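Side-chain contacts in 2-phospho-L-lactate guanylyltransferase (Methanosarcina mazei, PDB 2I5E), which probably condenses GTP with (2S)-2-phospholactate to give (2S)-lactyl-2-diphospho-5'-guanosine, an activated precursor in coenzyme F420 biosynthesis: residues P120-G125 with P175-E180; S165-T170 with L182-G187. All coordinates share one frame; numbering follows the deposited sequence.

Interaction 1: P120-G125 with P175-E180; sequences PGKGGG and PEDLVE
A single salt bridge carries this contact: K122 NZ donates to D177 OD2 at 2.6 Å. The two side chains reach for each other from opposite directions, spanning backbones whose nearest CA atoms, those of K122 and D177, are 9.9 Å apart. The ammonium meets OD2 on the syn side, yet 27° out of the carboxylate plane, so it comes in somewhat above the flat group. K122 CG stands between the backbone N and the carbonyl carbon (chi1 61°), and the chain runs on extended; its terminal bend is modelled with doubtful geometry. Both charged atoms have further partners. K122 NZ also forms a salt bridge with D171 OD2, while D177 OD2 accepts from the backbone N-H groups of D173 and E174, so the same oxygen ties the lysine to the backbone just ahead of D177. With D177 reduced to an alanine, K122 would probably keep only D171 of these two carboxylates, and the D173 and E174 amides would lose this acceptor. The glycine-rich loop that presents the lysine is closed by its own backbone: G121 N donates to G125 O at 3.1 Å, and G125 N to K122 O at 3.2 Å. Positive phi angles at G123 and G124 suit this tight course. K122 O additionally accepts from the amine of a bound Tris molecule, probably from the crystallisation liquor. In the helical segment, E180 OE2 accepts from the backbone N of G123 of the second subunit, and the reciprocal bond makes the region part of the homodimer interface. The contact thus joins the turn of the hairpin formed by strands 116-120 and 126-131 to the first part of helix 175-184, whose L178 and V179 pack on strand 206-210.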
loop_
_atom_site.group_PDB
_atom_site.type_symbol
_atom_site.label_atom_id
_atom_site.label_comp_id
_atom_site.label_asym_id
_atom_site.label_seq_id
_atom_site.Cartn_x
_atom_site.Cartn_y
_atom_site.Cartn_z
ATOM N N PRO A 120 2.499 -3.072 -7.880
ATOM C CA PRO A 120 3.041 -3.981 -6.878
ATOM C C PRO A 120 1.919 -4.459 -6.020
ATOM O O PRO A 120 0.922 -3.721 -5.842
ATOM C CB PRO A 120 3.989 -3.131 -6.050
ATOM C CG PRO A 120 3.598 -1.655 -6.319
ATOM C CD PRO A 120 2.843 -1.644 -7.626
ATOM N N GLY A 121 2.033 -5.689 -5.507
ATOM C CA GLY A 121 1.208 -6.042 -4.405
ATOM C C GLY A 121 2.104 -6.200 -3.193
ATOM O O GLY A 121 3.310 -5.857 -3.232
ATOM N N LYS A 122 1.546 -6.642 -2.062
ATOM C CA LYS A 122 2.546 -6.814 -0.937
ATOM C C LYS A 122 3.539 -8.005 -1.102
ATOM O O LYS A 122 3.314 -8.913 -1.913
ATOM C CB LYS A 122 1.961 -6.772 0.451
ATOM C CG LYS A 122 0.991 -7.844 0.679
ATOM C CD LYS A 122 0.640 -7.949 2.214
ATOM C CE LYS A 122 -0.815 -8.536 2.343
ATOM N NZ LYS A 122 -1.281 -9.321 1.025
ATOM N N GLY A 123 4.592 -7.978 -0.280
ATOM C CA GLY A 123 5.761 -8.857 -0.333
ATOM C C GLY A 123 6.339 -9.009 -1.706
ATOM O O GLY A 123 6.711 -10.117 -2.065
ATOM N N GLY A 124 6.456 -7.934 -2.496
ATOM C CA GLY A 124 7.025 -8.061 -3.891
ATOM C C GLY A 124 6.215 -8.825 -4.961
ATOM O O GLY A 124 6.753 -9.153 -5.989
ATOM N N GLY A 125 4.912 -9.087 -4.735
ATOM C CA GLY A 125 4.041 -9.675 -5.782
ATOM C C GLY A 125 3.710 -8.655 -6.867
ATOM O O GLY A 125 4.159 -7.528 -6.752
ATOM N N PRO A 175 -5.435 -12.919 6.701
ATOM C CA PRO A 175 -6.376 -12.271 7.631
ATOM C C PRO A 175 -6.143 -10.759 7.789
ATOM O O PRO A 175 -7.069 -9.998 7.796
ATOM C CB PRO A 175 -6.101 -13.019 9.004
ATOM C CG PRO A 175 -5.635 -14.398 8.515
ATOM C CD PRO A 175 -4.747 -14.062 7.346
ATOM N N GLU A 176 -4.907 -10.347 7.968
ATOM C CA GLU A 176 -4.618 -8.924 8.138
ATOM C C GLU A 176 -5.066 -8.071 6.959
ATOM O O GLU A 176 -5.357 -6.902 7.145
ATOM C CB GLU A 176 -3.141 -8.745 8.557
ATOM C CG GLU A 176 -2.375 -7.625 7.907
ATOM C CD GLU A 176 -0.834 -7.780 7.973
ATOM O OE1 GLU A 176 -0.285 -8.806 7.449
ATOM O OE2 GLU A 176 -0.194 -6.826 8.504
ATOM N N ASP A 177 -5.159 -8.660 5.773
ATOM C CA ASP A 177 -5.647 -7.967 4.562
ATOM C C ASP A 177 -7.155 -7.681 4.632
ATOM O O ASP A 177 -7.665 -6.793 3.972
ATOM C CB ASP A 177 -5.373 -8.819 3.331
ATOM C CG ASP A 177 -3.857 -9.030 3.091
ATOM O OD1 ASP A 177 -3.039 -8.244 3.644
ATOM O OD2 ASP A 177 -3.478 -9.936 2.299
ATOM N N LEU A 178 -7.872 -8.448 5.420
ATOM C CA LEU A 178 -9.338 -8.236 5.581
ATOM C C LEU A 178 -9.647 -6.973 6.419
ATOM O O LEU A 178 -10.722 -6.360 6.300
ATOM C CB LEU A 178 -9.910 -9.470 6.285
ATOM C CG LEU A 178 -9.825 -10.857 5.629
ATOM C CD1 LEU A 178 -10.515 -12.016 6.507
ATOM C CD2 LEU A 178 -10.383 -10.760 4.270
ATOM N N VAL A 179 -8.722 -6.653 7.333
ATOM C CA VAL A 179 -8.669 -5.349 7.988
ATOM C C VAL A 179 -8.699 -4.228 6.945
ATOM O O VAL A 179 -9.520 -3.313 7.097
ATOM C CB VAL A 179 -7.450 -5.212 8.906
ATOM C CG1 VAL A 179 -7.544 -3.905 9.749
ATOM C CG2 VAL A 179 -7.488 -6.395 9.901
ATOM N N GLU A 180 -7.881 -4.294 5.882
ATOM C CA GLU A 180 -7.786 -3.208 4.933
ATOM C C GLU A 180 -9.087 -3.157 4.164
ATOM O O GLU A 180 -9.521 -2.135 3.768
ATOM C CB GLU A 180 -6.641 -3.409 3.894
ATOM C CG GLU A 180 -5.239 -3.594 4.457
ATOM C CD GLU A 180 -4.785 -2.346 5.224
ATOM O OE1 GLU A 180 -5.297 -1.228 5.013
ATOM O OE2 GLU A 180 -3.967 -2.464 6.120
#

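Interaction 2: S165-T170 with L182-G187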
loop_
_atom_site.group_PDB
_atom_site.type_symbol
_atom_site.label_atom_id
_atom_site.label_comp_id
_atom_site.label_asym_id
_atom_site.label_seq_id
_atom_site.Cartn_x
_atom_site.Cartn_y
_atom_site.Cartn_z
ATOM N N SER A 165 -0.267 2.987 -6.090
ATOM C CA SER A 165 -1.599 3.102 -5.593
ATOM C C SER A 165 -1.697 2.141 -4.398
ATOM O O SER A 165 -1.512 0.956 -4.576
ATOM C CB SER A 165 -2.560 2.522 -6.658
ATOM O OG SER A 165 -3.855 2.488 -6.121
ATOM N N PHE A 166 -2.154 2.636 -3.258
ATOM C CA PHE A 166 -2.478 1.868 -2.077
ATOM C C PHE A 166 -3.656 0.905 -2.411
ATOM O O PHE A 166 -3.666 -0.242 -1.956
ATOM C CB PHE A 166 -2.865 2.859 -0.929
ATOM C CG PHE A 166 -2.996 2.234 0.474
ATOM C CD1 PHE A 166 -2.050 2.454 1.435
ATOM C CD2 PHE A 166 -4.092 1.453 0.816
ATOM C CE1 PHE A 166 -2.214 1.931 2.745
ATOM C CE2 PHE A 166 -4.238 0.873 2.074
ATOM C CZ PHE A 166 -3.325 1.118 3.034
HETATM N N MSE A 167 -4.679 1.387 -3.111
HETATM C CA MSE A 167 -5.900 0.599 -3.271
HETATM C C MSE A 167 -5.636 -0.542 -4.270
HETATM O O MSE A 167 -6.034 -1.664 -4.012
HETATM C CB MSE A 167 -7.039 1.445 -3.783
HETATM C CG MSE A 167 -7.473 2.604 -2.850
HETATM SE SE MSE A 167 -7.983 2.103 -1.065
HETATM C CE MSE A 167 -6.867 3.454 -0.040
ATOM N N ALA A 168 -4.946 -0.268 -5.388
ATOM C CA ALA A 168 -4.709 -1.312 -6.380
ATOM C C ALA A 168 -3.575 -2.253 -5.863
ATOM O O ALA A 168 -3.380 -3.372 -6.339
ATOM C CB ALA A 168 -4.289 -0.663 -7.782
ATOM N N GLY A 169 -2.825 -1.791 -4.891
ATOM C CA GLY A 169 -1.830 -2.639 -4.290
ATOM C C GLY A 169 -2.208 -3.487 -3.096
ATOM O O GLY A 169 -1.383 -4.269 -2.625
ATOM N N THR A 170 -3.455 -3.367 -2.625
ATOM C CA THR A 170 -4.030 -4.229 -1.552
ATOM C C THR A 170 -4.688 -5.438 -2.168
ATOM O O THR A 170 -5.867 -5.420 -2.596
ATOM C CB THR A 170 -5.012 -3.391 -0.753
ATOM O OG1 THR A 170 -4.301 -2.230 -0.323
ATOM C CG2 THR A 170 -5.555 -4.081 0.499
ATOM N N LEU A 182 -12.140 -4.075 5.229
ATOM C CA LEU A 182 -13.104 -3.448 6.124
ATOM C C LEU A 182 -12.875 -1.907 6.234
ATOM O O LEU A 182 -13.822 -1.096 6.100
ATOM C CB LEU A 182 -13.151 -4.165 7.468
ATOM C CG LEU A 182 -13.878 -5.514 7.475
ATOM C CD1 LEU A 182 -13.915 -6.121 8.942
ATOM C CD2 LEU A 182 -15.203 -5.687 6.704
ATOM N N ILE A 183 -11.627 -1.478 6.411
ATOM C CA ILE A 183 -11.417 -0.035 6.481
ATOM C C ILE A 183 -11.736 0.710 5.163
ATOM O O ILE A 183 -12.380 1.727 5.223
ATOM C CB ILE A 183 -9.989 0.329 6.897
ATOM C CG1 ILE A 183 -9.682 -0.310 8.269
ATOM C CG2 ILE A 183 -9.741 1.863 6.664
ATOM C CD1 ILE A 183 -9.896 0.460 9.465
ATOM N N HIS A 184 -11.257 0.215 3.998
ATOM C CA HIS A 184 -11.230 0.993 2.776
ATOM C C HIS A 184 -12.215 0.566 1.726
ATOM O O HIS A 184 -12.381 1.272 0.724
ATOM C CB HIS A 184 -9.809 0.976 2.120
ATOM C CG HIS A 184 -8.752 1.633 2.969
ATOM N ND1 HIS A 184 -7.824 0.919 3.709
ATOM C CD2 HIS A 184 -8.553 2.921 3.286
ATOM C CE1 HIS A 184 -7.076 1.752 4.427
ATOM N NE2 HIS A 184 -7.466 2.979 4.135
ATOM N N GLY A 185 -12.811 -0.609 1.867
ATOM C CA GLY A 185 -13.611 -1.065 0.733
ATOM C C GLY A 185 -15.128 -0.803 0.802
ATOM O O GLY A 185 -15.684 -0.427 1.849
ATOM N N LYS A 186 -15.770 -1.123 -0.303
ATOM C CA LYS A 186 -17.185 -0.925 -0.532
ATOM C C LYS A 186 -17.639 -2.161 -1.239
ATOM O O LYS A 186 -16.938 -2.665 -2.114
ATOM C CB LYS A 186 -17.356 0.203 -1.590
ATOM C CG LYS A 186 -17.547 1.529 -1.034
ATOM C CD LYS A 186 -16.818 2.633 -1.803
ATOM C CE LYS A 186 -15.560 3.107 -0.952
ATOM N NZ LYS A 186 -15.835 3.254 0.559
ATOM N N GLY A 187 -18.841 -2.584 -1.045
ATOM C CA GLY A 187 -19.319 -3.584 -1.987
ATOM C C GLY A 187 -19.372 -4.955 -1.358
ATOM O O GLY A 187 -19.171 -5.119 -0.140
#
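The imidazole of H184 is held between I183 CG2 on one face and the methyl of selenomethionine M167 on the other, with the phenyl ring of F166 reaching the M167 side. This aromatic cluster joins the end of helix 175-184 to a type I beta turn, M167 to T170, in the GT-A-like fold expected for this family. I183 CG2 sits 3.4 Å above the plane of the H184 ring, over its centre. M167 CE lies 4.1 Å from the centroid of that ring and 29° off its normal, a CH-pi contact. F166 and H184 form an offset edge-to-face pair: the phenyl edge is turned toward the imidazole face, with centroids 5.2 Å apart and planes at 60°. M167 gets its methyl over the ring by folding: its chain bends at chi2 (-57°) and again at chi3, which also brings SE to 3.8 Å from H184 CB. The contact itself is apolar and aromatic; the polar groups nearby bond within the 165-170 segment and to the second subunit. L100 touches both M167 and H184, while F146 of the second subunit adds another ring against H184, placing the cluster at the dimer interface. Within 165-170, S165 OG accepts from A168 N at 3.1 Å over a nearly straight bond, an ST motif; this hydroxyl also bonds D164 of the second subunit. At the far end of the turn T170 OG1, which also meets a bound Tris molecule, donates to F166 O across 2.6 Å, approaching from slightly out of the carbonyl plane.

From the N terminus, the chain first reaches hairpin loop 120-125, then runs through strand 126-131, helix 145-154 and strand 160-162 to turn 165-170. Helix 175-184 follows, supplying its first part to interaction 1 and its end to interaction 2. The segments therefore alternate, and the contacts cross instead of nesting: interaction 1 closes a loop of 49 residues, interaction 2 one of 11 that contains 175-180. Their centres are 10 Å apart, and E180 links them directly, its CB lying 3.6 Å from T170 CG2. Together they tie one helix to two loops beside the main sheet, and both touch the second subunit.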